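Local coordinates for protein particle-associated glycoside hydrolase (Acinetobacter phage Fri1, PDB 6C72) that probably degrades the capsular polysaccharide of its Acinetobacter host as a trimeric tailspike depolymerase, helping the phage to enter the cell, at residues Y119-G124 and S143-R148; Y190-P193 and G198-V201; L244-K249 and S255-E260; F287-P292 and V297-I302; P332-K337 and V348-C353. One frame throughout, in Å; residues are numbered along the deposited sequence.

Contact 1: residues Y119-G124 and S143-R148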
# COMPACT_ATOMS: atom_id res chain seq x y z
N TYR A 119 15.03 -12.00 -34.37
CA TYR A 119 16.37 -11.48 -34.57
C TYR A 119 16.80 -10.55 -33.44
O TYR A 119 17.95 -10.60 -32.99
CB TYR A 119 16.47 -10.77 -35.92
CG TYR A 119 17.84 -10.19 -36.17
CD1 TYR A 119 18.94 -11.01 -36.37
CD2 TYR A 119 18.04 -8.82 -36.17
CE1 TYR A 119 20.20 -10.49 -36.59
CE2 TYR A 119 19.30 -8.28 -36.40
CZ TYR A 119 20.37 -9.13 -36.61
OH TYR A 119 21.62 -8.61 -36.82
N MET A 120 15.88 -9.70 -32.95
CA MET A 120 16.19 -8.86 -31.80
C MET A 120 16.48 -9.71 -30.57
O MET A 120 17.42 -9.42 -29.82
CB MET A 120 15.03 -7.90 -31.51
CG MET A 120 14.95 -6.72 -32.46
SD MET A 120 16.45 -5.72 -32.53
CE MET A 120 16.39 -4.88 -30.95
N ALA A 121 15.70 -10.77 -30.36
CA ALA A 121 16.00 -11.69 -29.27
C ALA A 121 17.35 -12.39 -29.45
O ALA A 121 17.93 -12.85 -28.46
CB ALA A 121 14.88 -12.72 -29.13
N LEU A 122 17.84 -12.50 -30.68
CA LEU A 122 19.16 -13.07 -30.88
C LEU A 122 20.27 -12.09 -30.49
O LEU A 122 21.31 -12.52 -29.98
CB LEU A 122 19.33 -13.51 -32.34
CG LEU A 122 20.52 -14.34 -32.82
CD1 LEU A 122 20.46 -15.77 -32.33
CD2 LEU A 122 20.59 -14.31 -34.35
N ILE A 123 20.06 -10.79 -30.67
CA ILE A 123 21.14 -9.82 -30.45
C ILE A 123 20.96 -9.01 -29.16
O ILE A 123 21.45 -7.88 -29.06
CB ILE A 123 21.29 -8.88 -31.66
CG1 ILE A 123 20.04 -8.00 -31.84
CG2 ILE A 123 21.58 -9.67 -32.92
CD1 ILE A 123 20.21 -6.93 -32.91
N GLY A 124 20.29 -9.57 -28.17
CA GLY A 124 20.28 -8.98 -26.85
C GLY A 124 18.97 -8.35 -26.44
O GLY A 124 18.87 -7.84 -25.32
N SER A 143 12.17 -13.28 -25.25
CA SER A 143 12.58 -12.63 -24.01
C SER A 143 13.24 -11.28 -24.27
O SER A 143 14.03 -11.11 -25.21
CB SER A 143 13.52 -13.54 -23.21
OG SER A 143 12.83 -14.68 -22.75
N ASN A 144 12.88 -10.29 -23.44
CA ASN A 144 13.49 -8.97 -23.45
C ASN A 144 13.29 -8.25 -24.79
O ASN A 144 14.11 -7.43 -25.20
CB ASN A 144 14.97 -9.05 -23.08
CG ASN A 144 15.20 -9.76 -21.74
OD1 ASN A 144 15.96 -10.73 -21.65
ND2 ASN A 144 14.53 -9.28 -20.70
N VAL A 145 12.21 -8.57 -25.49
CA VAL A 145 11.81 -7.87 -26.70
C VAL A 145 10.44 -7.25 -26.47
O VAL A 145 9.53 -7.93 -25.98
CB VAL A 145 11.79 -8.79 -27.93
CG1 VAL A 145 11.18 -8.06 -29.13
CG2 VAL A 145 13.21 -9.30 -28.23
N GLU A 146 10.30 -5.98 -26.83
CA GLU A 146 9.03 -5.26 -26.76
C GLU A 146 8.59 -4.88 -28.17
O GLU A 146 9.40 -4.36 -28.95
CB GLU A 146 9.17 -4.01 -25.89
CG GLU A 146 7.97 -3.06 -25.95
CD GLU A 146 8.23 -1.74 -25.24
OE1 GLU A 146 9.29 -1.59 -24.58
OE2 GLU A 146 7.39 -0.83 -25.36
N VAL A 147 7.32 -5.11 -28.48
CA VAL A 147 6.72 -4.69 -29.74
C VAL A 147 6.04 -3.35 -29.48
O VAL A 147 5.25 -3.23 -28.54
CB VAL A 147 5.73 -5.73 -30.28
CG1 VAL A 147 5.00 -5.20 -31.49
CG2 VAL A 147 6.45 -7.03 -30.62
N ARG A 148 6.38 -2.34 -30.28
CA ARG A 148 5.92 -0.98 -30.04
C ARG A 148 5.33 -0.40 -31.32
O ARG A 148 5.96 -0.45 -32.38
CB ARG A 148 7.07 -0.09 -29.53
CG ARG A 148 6.63 1.31 -29.13
CD ARG A 148 7.78 2.12 -28.52
NE ARG A 148 8.83 2.38 -29.49
CZ ARG A 148 10.11 2.61 -29.18
NH1 ARG A 148 10.50 2.59 -27.91
NH2 ARG A 148 11.00 2.83 -30.14

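Contact 2: residues Y190-P193 and G198-V201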
# COMPACT_ATOMS: atom_id res chain seq x y z
N TYR A 190 -0.67 -11.87 -29.96
CA TYR A 190 0.63 -11.79 -29.29
C TYR A 190 0.69 -12.87 -28.21
O TYR A 190 0.10 -12.72 -27.14
CB TYR A 190 0.83 -10.40 -28.70
CG TYR A 190 2.26 -10.03 -28.38
CD1 TYR A 190 3.33 -10.63 -29.04
CD2 TYR A 190 2.54 -9.07 -27.39
CE1 TYR A 190 4.64 -10.28 -28.76
CE2 TYR A 190 3.85 -8.71 -27.08
CZ TYR A 190 4.89 -9.31 -27.77
OH TYR A 190 6.19 -8.95 -27.47
N LEU A 191 1.41 -13.95 -28.47
CA LEU A 191 1.56 -15.05 -27.53
C LEU A 191 2.88 -14.92 -26.77
O LEU A 191 3.94 -14.79 -27.37
CB LEU A 191 1.50 -16.40 -28.25
CG LEU A 191 1.77 -17.66 -27.42
CD1 LEU A 191 0.70 -17.87 -26.36
CD2 LEU A 191 1.92 -18.87 -28.33
N VAL A 192 2.80 -14.94 -25.44
CA VAL A 192 4.02 -14.90 -24.65
C VAL A 192 4.24 -16.29 -24.06
O VAL A 192 3.67 -16.61 -23.01
CB VAL A 192 3.95 -13.84 -23.55
CG1 VAL A 192 5.31 -13.68 -22.92
CG2 VAL A 192 3.43 -12.52 -24.11
N PRO A 193 5.06 -17.14 -24.70
CA PRO A 193 5.22 -18.52 -24.24
C PRO A 193 5.79 -18.58 -22.83
O PRO A 193 6.34 -17.61 -22.31
CB PRO A 193 6.22 -19.13 -25.24
CG PRO A 193 6.20 -18.25 -26.39
CD PRO A 193 5.89 -16.85 -25.88
N GLY A 198 10.41 -10.74 -19.56
CA GLY A 198 10.76 -9.36 -19.86
C GLY A 198 10.29 -8.87 -21.21
O GLY A 198 10.85 -7.91 -21.73
N ALA A 199 9.32 -9.55 -21.81
CA ALA A 199 8.72 -9.09 -23.05
C ALA A 199 7.70 -8.00 -22.76
O ALA A 199 7.28 -7.80 -21.62
CB ALA A 199 8.06 -10.25 -23.78
N GLY A 200 7.28 -7.31 -23.82
CA GLY A 200 6.30 -6.26 -23.66
C GLY A 200 5.67 -5.84 -24.97
O GLY A 200 6.04 -6.29 -26.05
N VAL A 201 4.69 -4.94 -24.84
CA VAL A 201 4.00 -4.33 -25.96
C VAL A 201 3.55 -2.95 -25.52
O VAL A 201 3.23 -2.73 -24.35
CB VAL A 201 2.79 -5.18 -26.43
CG1 VAL A 201 1.76 -5.33 -25.31
CG2 VAL A 201 2.13 -4.55 -27.69

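Contact 3: residues L244-K249 and S255-E260. With ZN (zinc ion), chain M.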
# COMPACT_ATOMS: atom_id res chain seq x y z
N LEU A 244 -7.08 -9.63 -23.26
CA LEU A 244 -5.92 -10.05 -22.48
C LEU A 244 -6.28 -11.33 -21.73
O LEU A 244 -7.36 -11.42 -21.14
CB LEU A 244 -5.51 -8.95 -21.48
CG LEU A 244 -4.50 -9.31 -20.39
CD1 LEU A 244 -3.12 -9.65 -20.94
CD2 LEU A 244 -4.43 -8.21 -19.33
N TYR A 245 -5.39 -12.31 -21.78
CA TYR A 245 -5.61 -13.62 -21.17
C TYR A 245 -4.28 -14.10 -20.60
O TYR A 245 -3.29 -14.22 -21.34
CB TYR A 245 -6.16 -14.60 -22.20
CG TYR A 245 -6.49 -15.99 -21.69
CD1 TYR A 245 -7.75 -16.30 -21.22
CD2 TYR A 245 -5.54 -17.01 -21.74
CE1 TYR A 245 -8.07 -17.56 -20.78
CE2 TYR A 245 -5.84 -18.29 -21.30
CZ TYR A 245 -7.11 -18.56 -20.81
OH TYR A 245 -7.43 -19.83 -20.38
N ILE A 246 -4.23 -14.36 -19.30
CA ILE A 246 -2.98 -14.70 -18.63
C ILE A 246 -3.13 -16.07 -18.00
O ILE A 246 -3.87 -16.25 -17.02
CB ILE A 246 -2.60 -13.65 -17.59
CG1 ILE A 246 -2.67 -12.24 -18.22
CG2 ILE A 246 -1.24 -13.99 -17.01
CD1 ILE A 246 -2.12 -11.14 -17.34
N ARG A 247 -2.37 -17.04 -18.51
CA ARG A 247 -2.41 -18.39 -17.96
C ARG A 247 -1.03 -19.01 -18.09
O ARG A 247 -0.62 -19.37 -19.20
CB ARG A 247 -3.47 -19.22 -18.67
CG ARG A 247 -3.67 -20.57 -18.04
CD ARG A 247 -4.58 -21.49 -18.82
NE ARG A 247 -4.86 -22.64 -17.99
CZ ARG A 247 -5.32 -23.80 -18.44
NH1 ARG A 247 -5.54 -23.98 -19.73
NH2 ARG A 247 -5.53 -24.80 -17.58
N GLY A 248 -0.33 -19.16 -16.97
CA GLY A 248 0.96 -19.82 -16.98
C GLY A 248 0.82 -21.34 -16.96
O GLY A 248 -0.26 -21.90 -17.13
N LYS A 249 1.96 -22.00 -16.73
CA LYS A 249 1.99 -23.45 -16.63
C LYS A 249 2.68 -23.87 -15.34
O LYS A 249 3.41 -23.09 -14.71
CB LYS A 249 2.71 -24.08 -17.83
CG LYS A 249 2.04 -23.81 -19.15
CD LYS A 249 2.76 -24.51 -20.29
CE LYS A 249 2.14 -24.17 -21.64
NZ LYS A 249 2.80 -24.90 -22.74
N SER A 255 4.31 -14.23 -13.64
CA SER A 255 4.15 -13.27 -12.55
C SER A 255 4.79 -11.94 -12.91
O SER A 255 5.49 -11.81 -13.91
CB SER A 255 4.75 -13.81 -11.25
OG SER A 255 6.17 -13.87 -11.35
N ASN A 256 4.58 -10.97 -12.02
CA ASN A 256 5.18 -9.65 -12.15
C ASN A 256 4.72 -8.95 -13.42
O ASN A 256 5.51 -8.35 -14.16
CB ASN A 256 6.71 -9.75 -12.08
CG ASN A 256 7.38 -8.40 -11.94
OD1 ASN A 256 6.83 -7.49 -11.34
ND2 ASN A 256 8.58 -8.27 -12.50
N HIS A 257 3.43 -9.03 -13.72
CA HIS A 257 2.90 -8.41 -14.92
C HIS A 257 2.33 -7.04 -14.60
O HIS A 257 1.60 -6.87 -13.62
CB HIS A 257 1.83 -9.29 -15.56
CG HIS A 257 2.31 -10.67 -15.89
ND1 HIS A 257 3.48 -10.90 -16.58
CD2 HIS A 257 1.77 -11.89 -15.65
CE1 HIS A 257 3.65 -12.20 -16.75
NE2 HIS A 257 2.63 -12.82 -16.20
N TYR A 258 2.63 -6.08 -15.45
CA TYR A 258 2.29 -4.69 -15.19
C TYR A 258 1.61 -4.08 -16.40
O TYR A 258 2.11 -4.20 -17.52
CB TYR A 258 3.55 -3.91 -14.82
CG TYR A 258 3.24 -2.50 -14.41
CD1 TYR A 258 2.76 -2.21 -13.15
CD2 TYR A 258 3.41 -1.46 -15.31
CE1 TYR A 258 2.47 -0.92 -12.78
CE2 TYR A 258 3.13 -0.17 -14.96
CZ TYR A 258 2.65 0.10 -13.69
OH TYR A 258 2.36 1.39 -13.34
N PHE A 259 0.48 -3.42 -16.16
CA PHE A 259 -0.30 -2.77 -17.21
C PHE A 259 -0.66 -1.37 -16.75
O PHE A 259 -1.16 -1.18 -15.64
CB PHE A 259 -1.58 -3.56 -17.53
CG PHE A 259 -1.33 -5.00 -17.87
CD1 PHE A 259 -1.21 -5.96 -16.86
CD2 PHE A 259 -1.19 -5.39 -19.19
CE1 PHE A 259 -0.97 -7.29 -17.16
CE2 PHE A 259 -0.95 -6.73 -19.51
CZ PHE A 259 -0.84 -7.69 -18.49
N GLU A 260 -0.39 -0.38 -17.61
CA GLU A 260 -0.73 1.00 -17.30
C GLU A 260 -1.28 1.69 -18.54
O GLU A 260 -0.78 1.47 -19.64
CB GLU A 260 0.48 1.78 -16.78
CG GLU A 260 0.10 3.14 -16.24
CD GLU A 260 1.29 3.87 -15.67
OE1 GLU A 260 2.33 3.20 -15.45
OE2 GLU A 260 1.19 5.10 -15.46
ZN ZN M . 2.81 5.88 -13.90
O HOH W 1 1.55 7.32 -12.89

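Contact 4: residues F287-P292 and V297-I302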
# COMPACT_ATOMS: atom_id res chain seq x y z
N PHE A 287 -11.76 -1.34 -18.30
CA PHE A 287 -12.35 -2.59 -18.80
C PHE A 287 -13.80 -2.27 -19.16
O PHE A 287 -14.61 -1.97 -18.28
CB PHE A 287 -12.27 -3.70 -17.75
CG PHE A 287 -10.88 -3.93 -17.19
CD1 PHE A 287 -10.40 -3.16 -16.13
CD2 PHE A 287 -10.05 -4.91 -17.72
CE1 PHE A 287 -9.14 -3.35 -15.61
CE2 PHE A 287 -8.77 -5.12 -17.21
CZ PHE A 287 -8.31 -4.34 -16.15
N GLN A 288 -14.12 -2.28 -20.46
CA GLN A 288 -15.38 -1.70 -20.91
C GLN A 288 -16.07 -2.63 -21.90
O GLN A 288 -15.47 -3.01 -22.91
CB GLN A 288 -15.17 -0.32 -21.55
CG GLN A 288 -14.08 0.48 -20.87
CD GLN A 288 -14.17 1.97 -21.15
OE1 GLN A 288 -15.25 2.56 -21.04
NE2 GLN A 288 -13.04 2.58 -21.48
N GLN A 289 -17.32 -2.99 -21.61
CA GLN A 289 -18.22 -3.66 -22.56
C GLN A 289 -19.31 -2.66 -22.97
O GLN A 289 -20.43 -2.68 -22.46
CB GLN A 289 -18.82 -4.91 -21.93
CG GLN A 289 -17.79 -6.00 -21.62
CD GLN A 289 -17.45 -6.88 -22.83
OE1 GLN A 289 -17.58 -6.47 -23.98
NE2 GLN A 289 -17.01 -8.11 -22.56
N LEU A 290 -18.99 -1.80 -23.93
CA LEU A 290 -19.89 -0.74 -24.35
C LEU A 290 -20.50 -0.99 -25.73
O LEU A 290 -21.04 -0.07 -26.34
CB LEU A 290 -19.17 0.61 -24.33
CG LEU A 290 -18.66 1.03 -22.95
CD1 LEU A 290 -18.09 2.44 -23.00
CD2 LEU A 290 -19.76 0.93 -21.90
N LYS A 291 -20.46 -2.23 -26.23
CA LYS A 291 -21.07 -2.60 -27.50
C LYS A 291 -22.10 -3.69 -27.22
O LYS A 291 -21.84 -4.88 -27.46
CB LYS A 291 -20.02 -3.08 -28.50
CG LYS A 291 -18.89 -2.09 -28.72
CD LYS A 291 -18.31 -2.24 -30.10
CE LYS A 291 -17.31 -1.13 -30.42
NZ LYS A 291 -16.82 -1.30 -31.84
N PRO A 292 -23.30 -3.32 -26.76
CA PRO A 292 -24.27 -4.35 -26.32
C PRO A 292 -24.70 -5.30 -27.41
O PRO A 292 -25.07 -6.45 -27.11
CB PRO A 292 -25.46 -3.52 -25.81
CG PRO A 292 -24.94 -2.12 -25.65
CD PRO A 292 -23.84 -1.96 -26.65
N VAL A 297 -19.97 -12.39 -22.08
CA VAL A 297 -20.23 -13.26 -20.92
C VAL A 297 -20.06 -12.49 -19.61
O VAL A 297 -21.03 -12.33 -18.85
CB VAL A 297 -19.32 -14.50 -20.95
CG1 VAL A 297 -19.70 -15.47 -19.83
CG2 VAL A 297 -19.37 -15.17 -22.34
N TYR A 298 -18.85 -12.02 -19.33
CA TYR A 298 -18.59 -11.23 -18.14
C TYR A 298 -17.78 -9.99 -18.52
O TYR A 298 -17.33 -9.83 -19.66
CB TYR A 298 -17.82 -12.01 -17.08
CG TYR A 298 -18.38 -13.36 -16.71
CD1 TYR A 298 -19.68 -13.49 -16.24
CD2 TYR A 298 -17.58 -14.51 -16.77
CE1 TYR A 298 -20.19 -14.72 -15.89
CE2 TYR A 298 -18.08 -15.76 -16.40
CZ TYR A 298 -19.39 -15.85 -15.96
OH TYR A 298 -19.91 -17.06 -15.59
N LEU A 299 -17.57 -9.12 -17.54
CA LEU A 299 -16.78 -7.92 -17.76
C LEU A 299 -15.29 -8.19 -17.55
O LEU A 299 -14.49 -8.03 -18.48
CB LEU A 299 -17.29 -6.80 -16.84
CG LEU A 299 -16.60 -5.44 -16.91
CD1 LEU A 299 -16.54 -4.88 -18.34
CD2 LEU A 299 -17.36 -4.48 -15.99
N PHE A 300 -14.91 -8.61 -16.35
CA PHE A 300 -13.52 -8.88 -16.00
C PHE A 300 -13.51 -10.14 -15.16
O PHE A 300 -14.28 -10.25 -14.20
CB PHE A 300 -12.91 -7.69 -15.24
CG PHE A 300 -11.53 -7.95 -14.73
CD1 PHE A 300 -10.43 -7.70 -15.51
CD2 PHE A 300 -11.34 -8.46 -13.45
CE1 PHE A 300 -9.16 -7.95 -15.02
CE2 PHE A 300 -10.08 -8.71 -12.97
CZ PHE A 300 -8.99 -8.45 -13.75
N ASP A 301 -12.69 -11.12 -15.53
CA ASP A 301 -12.85 -12.47 -14.99
C ASP A 301 -11.52 -12.97 -14.42
O ASP A 301 -10.60 -13.28 -15.17
CB ASP A 301 -13.37 -13.41 -16.08
CG ASP A 301 -13.99 -14.68 -15.52
OD1 ASP A 301 -14.23 -14.76 -14.29
OD2 ASP A 301 -14.25 -15.61 -16.31
N ILE A 302 -11.45 -13.08 -13.09
CA ILE A 302 -10.39 -13.86 -12.44
C ILE A 302 -10.98 -15.25 -12.21
O ILE A 302 -11.73 -15.46 -11.25
CB ILE A 302 -9.92 -13.23 -11.14
CG1 ILE A 302 -9.33 -11.85 -11.38
CG2 ILE A 302 -8.93 -14.15 -10.45
CD1 ILE A 302 -8.90 -11.15 -10.11

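Contact 5: residues P332-K337 and V348-C353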
# COMPACT_ATOMS: atom_id res chain seq x y z
N PRO A 332 -22.77 -8.47 -15.98
CA PRO A 332 -21.80 -7.38 -15.93
C PRO A 332 -20.90 -7.39 -14.70
O PRO A 332 -20.80 -6.40 -13.96
CB PRO A 332 -22.72 -6.13 -15.96
CG PRO A 332 -23.94 -6.61 -15.25
CD PRO A 332 -24.13 -8.05 -15.61
N THR A 333 -20.24 -8.51 -14.48
CA THR A 333 -19.54 -8.74 -13.22
C THR A 333 -18.03 -8.72 -13.40
O THR A 333 -17.50 -8.93 -14.49
CB THR A 333 -19.98 -10.06 -12.59
OG1 THR A 333 -20.06 -11.06 -13.60
CG2 THR A 333 -21.35 -9.91 -11.93
N VAL A 334 -17.37 -8.38 -12.30
CA VAL A 334 -15.93 -8.45 -12.11
C VAL A 334 -15.73 -9.58 -11.11
O VAL A 334 -16.02 -9.42 -9.91
CB VAL A 334 -15.38 -7.11 -11.59
CG1 VAL A 334 -13.87 -7.13 -11.44
CG2 VAL A 334 -15.84 -5.97 -12.50
N LEU A 335 -15.32 -10.74 -11.60
CA LEU A 335 -15.33 -11.96 -10.81
C LEU A 335 -13.97 -12.17 -10.15
O LEU A 335 -12.93 -11.98 -10.77
CB LEU A 335 -15.64 -13.19 -11.68
CG LEU A 335 -16.95 -13.28 -12.44
CD1 LEU A 335 -16.83 -12.53 -13.76
CD2 LEU A 335 -17.36 -14.74 -12.68
N VAL A 336 -14.00 -12.58 -8.89
CA VAL A 336 -12.81 -13.03 -8.18
C VAL A 336 -13.05 -14.47 -7.75
O VAL A 336 -13.97 -14.76 -6.98
CB VAL A 336 -12.50 -12.13 -6.97
CG1 VAL A 336 -11.31 -12.72 -6.19
CG2 VAL A 336 -12.21 -10.72 -7.43
N LYS A 337 -12.23 -15.39 -8.26
CA LYS A 337 -12.34 -16.80 -7.89
C LYS A 337 -11.03 -17.24 -7.27
O LYS A 337 -10.02 -17.42 -7.96
CB LYS A 337 -12.68 -17.66 -9.10
CG LYS A 337 -12.73 -19.13 -8.76
CD LYS A 337 -12.97 -19.99 -9.98
CE LYS A 337 -12.96 -21.46 -9.61
NZ LYS A 337 -12.97 -22.34 -10.81
N VAL A 348 -6.66 -9.85 -3.71
CA VAL A 348 -7.11 -8.99 -4.79
C VAL A 348 -7.59 -7.68 -4.18
O VAL A 348 -8.45 -7.69 -3.29
CB VAL A 348 -8.24 -9.66 -5.57
CG1 VAL A 348 -8.82 -8.70 -6.60
CG2 VAL A 348 -7.76 -10.95 -6.18
N LYS A 349 -7.07 -6.57 -4.66
CA LYS A 349 -7.40 -5.27 -4.09
C LYS A 349 -7.98 -4.37 -5.17
O LYS A 349 -7.39 -4.24 -6.25
CB LYS A 349 -6.17 -4.61 -3.48
CG LYS A 349 -5.50 -5.41 -2.39
CD LYS A 349 -4.32 -4.62 -1.90
CE LYS A 349 -3.65 -5.25 -0.69
NZ LYS A 349 -2.61 -6.19 -1.12
N PHE A 350 -9.11 -3.75 -4.86
CA PHE A 350 -9.71 -2.72 -5.71
C PHE A 350 -9.51 -1.39 -5.01
O PHE A 350 -10.13 -1.13 -3.97
CB PHE A 350 -11.18 -3.01 -5.98
CG PHE A 350 -11.43 -4.30 -6.74
CD1 PHE A 350 -11.36 -4.33 -8.13
CD2 PHE A 350 -11.76 -5.45 -6.07
CE1 PHE A 350 -11.60 -5.50 -8.84
CE2 PHE A 350 -12.00 -6.63 -6.78
CZ PHE A 350 -11.92 -6.65 -8.17
N LEU A 351 -8.63 -0.56 -5.58
CA LEU A 351 -8.23 0.72 -5.02
C LEU A 351 -8.53 1.83 -6.02
O LEU A 351 -8.14 1.73 -7.19
CB LEU A 351 -6.74 0.73 -4.68
CG LEU A 351 -6.18 -0.44 -3.86
CD1 LEU A 351 -4.68 -0.32 -3.72
CD2 LEU A 351 -6.84 -0.47 -2.49
N ASN A 352 -9.22 2.88 -5.56
CA ASN A 352 -9.50 4.07 -6.36
C ASN A 352 -10.20 3.74 -7.68
O ASN A 352 -10.07 4.47 -8.66
CB ASN A 352 -8.22 4.88 -6.65
CG ASN A 352 -7.42 5.20 -5.38
OD1 ASN A 352 -7.90 5.03 -4.26
ND2 ASN A 352 -6.22 5.73 -5.57
N CYS A 353 -10.96 2.65 -7.72
CA CYS A 353 -11.59 2.21 -8.95
C CYS A 353 -13.01 2.73 -9.05
O CYS A 353 -13.65 3.08 -8.05
CB CYS A 353 -11.59 0.68 -9.05
SG CYS A 353 -9.95 -0.08 -9.22

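Contact 1: residues Y119-G124 and S143-R148
Met120 and Ala121, on helix 110-122, pack on Val145 at the start of strand 145-148, so that the helix lies against strands 89-91, 126-129 and 145-148 at the N-terminal end of the parallel beta-helix. Contact is made chiefly by one methyl group. Val145 CG2 lies 3.6 Å from Ala121 N, 3.8 Å from Ala121 CA and 3.9 Å from Ala121 CB, and its fourth neighbour on the helix is Met120 CB at 4.0 Å. The methyl therefore rests on the backbone of the helix as much as on its side chains, which a residue as small as alanine permits. Val145 has CG1 anti to its backbone N (chi1 172°), which leaves CG2 as the branch that meets the helix. Met120 touches with CB alone; beyond it the chain bends at chi2 and chi3, and the side chain also packs on Val128 and Leu90 of the neighbouring strands. Before the strand begins, Ser143 O lies 4.3 Å from Ala121 CB, while the hydroxyl of Ser143 is hydrogen-bonded to Thr197 N. The second subunit also reaches this region, with its Phe154 packing on Ser143. All four touching residues are buried, and the measured approaches between helix and strand are van der Waals distances with no polar bond between the segments. Helix and strand are thus joined here by apolar packing and shape.

Contact 2: residues Y190-P193 and G198-V201
Gly200 O is approached by two polar atoms, Tyr190 OH at 3.0 Å and Val147 N, also at 3.0 Å. The second is a probable backbone hydrogen bond between neighbouring strands 145-148 and 200-202. The phenol meets the carbonyl from across the core: Gly200 O lies at the edge of the Tyr190 ring, near its plane, and is 3.4 Å from Tyr190 CE2 as well. The ring gets there because CG of Tyr190 is anti to the backbone N (chi1 -161°), which sends the side chain from the corner at residue 190 toward the facing strand. On its way it slides past Val201, whose side chain runs in the opposite direction. The branch carbon does the touching, with Val201 CB 3.7 Å from Tyr190 CE2 and 4.0 Å from Tyr190 CD2. Farther along, Val192 CG1 and Ala199 CB are 4.5 Å apart, a looser apolar pair, although their backbones are nearer each other here: CA of Val192 is 7.6 Å from CA of Ala199, against 8.8 Å between CA of Tyr190 and CA of Val201. The large ring thus spans the wider gap and the small side chains the narrower. Trp181 also meets the Tyr190 ring, with planes at about 50°, and Phe229 packs on both Val192 and Val201. Together these neighbours place the contact in the interior of the beta-helix. The chemistry is that of a mostly apolar core in which a phenol oxygen comes to rest beside a carbonyl that the neighbouring strand already engages.

Contact 3: residues L244-K249 and S255-E260
One face of the Phe259 ring receives Leu244 CD2, which stands 4.0 Å from the ring centroid and 24° off the normal, a CH-pi contact displaced toward the rim. Ile246 CD1 reaches the same ring obliquely, 3.9 Å from Phe259 CZ, and Phe282 of the next coil stacks on it. Over one face of the His257 ring lies Ser255 O, while Ile246 CG2 comes to 3.9 Å from His257 CD2. The imidazole ND1 is hydrogen-bonded to Phe229 N. Ile246 serves both rings because its two branches diverge: CG2 is anti to the backbone N, and CG1 carries CD1 to the phenyl. Away from this core, Glu260 OE2 binds a zinc ion at 2.4 Å, and a water is a second ligand at 2.2 Å. The other carboxylate oxygen, Glu260 OE1, accepts a hydrogen bond from Tyr258 OH at 2.8 Å, met 55° out of the carboxylate plane; Asn256 of the third subunit also bonds Glu260 OE2. The axes of strands 244-247 and 255-260 run 10.7 Å apart at 170°. Two walls facing each other nearly antiparallel, each paired in parallel with strands of the coils before and after, are what a parallel beta-helix gives.

Contact 4: residues F287-P292 and V297-I302
Phe287 and Phe300 form the tight end of this contact. They make a T-shaped (edge-to-face) pair, with centroids 4.8 Å apart and planes at 67°. The edge belongs to Phe300: its CD1 sits over one face of the other ring, offset toward the rim, and is 3.5 Å from Phe287 CE2. CG of Phe300 is anti to the backbone N (chi1 174°), which carries that ring inward to Phe287. Leu299 fills the next position with a single methyl, its CD1 lying 3.5 Å from Phe287 O and 3.7 Å from Gln289 CG. Strands 286-289 and 300-302 belong to two different walls of the parallel beta-helix, and the contact closes the corner where the chain passes from one to the other. Phe264 and Phe322, from the coils on either side, meet the Phe287 ring and continue the core along the axis; Phe282 of the preceding strand meets it too. The polar link is looser, though buried: Gln289, bent at chi2, offers NE2 to Tyr298 O in a weak hydrogen bond of 3.4 Å (N-H...O 157°), and the same nitrogen also bonds Ala267 O. On the solvent side Tyr298 is partly exposed, and the connecting turn exposes Leu290 and Lys291.

Contact 5: residues P332-K337 and V348-C353
Phe350 points its ring across the core at two valines of the facing strand and meets them differently. Val334 comes from the opposite direction and touches obliquely, its CG1 3.8 Å from Phe350 CE1 and equally 3.8 Å from Phe350 CZ. Val336 instead slides past the phenyl, with CG2 near the ring plane at its edge, 4.1 Å from Phe350 CE2. Both valines meet the far rim of the ring, Val334 at CE1 and CZ, Val336 at CE2 and CZ; with CG of Phe350 beside the backbone N (chi1 -63°), that rim faces them. Strands 333-336 and 348-351 belong to opposed walls of the parallel beta-helix: their axes approach to 10.0 Å at 146°, and each has its own parallel neighbours, among them strands 300-302 and 312-318. Where the walls draw in, two valines suffice. Val336 and Val348 pass each other in opposite directions with both methyls engaged, Val336 CG1 to Val348 CG2 at 4.0 Å and Val336 CG2 to Val348 CG1 at 4.0 Å. Their CA atoms are 7.8 Å apart, against 10.6 Å between CA of Val334 and CA of Phe350, where the ring spans the gap. Phe300 and Leu317 of adjacent strands pack around the same group, on Val334 and Phe350 respectively.

The five contacts come in order along the chain and climb the parallel beta-helix from contact 1, near its N-terminal end, to contact 5, about 33 Å away between centres. Strands 145-148, 200-202, 255-260 and 348-351 belong to one wall, and strands 188-192, 244-247, 300-302 and 333-336 to another, so contacts 2, 3 and 5 bridge the same two walls. Contact 4 joins the second wall to the strand series holding 286-289, and contact 1 joins helix 110-122 to the first. Contacts 1 and 2 lie about 10 Å apart between centres, contacts 4 and 5 about 12 Å; both pairs touch through probable backbone hydrogen bonds. Such wall-to-wall packing is consistent with a core running through the beta-helix.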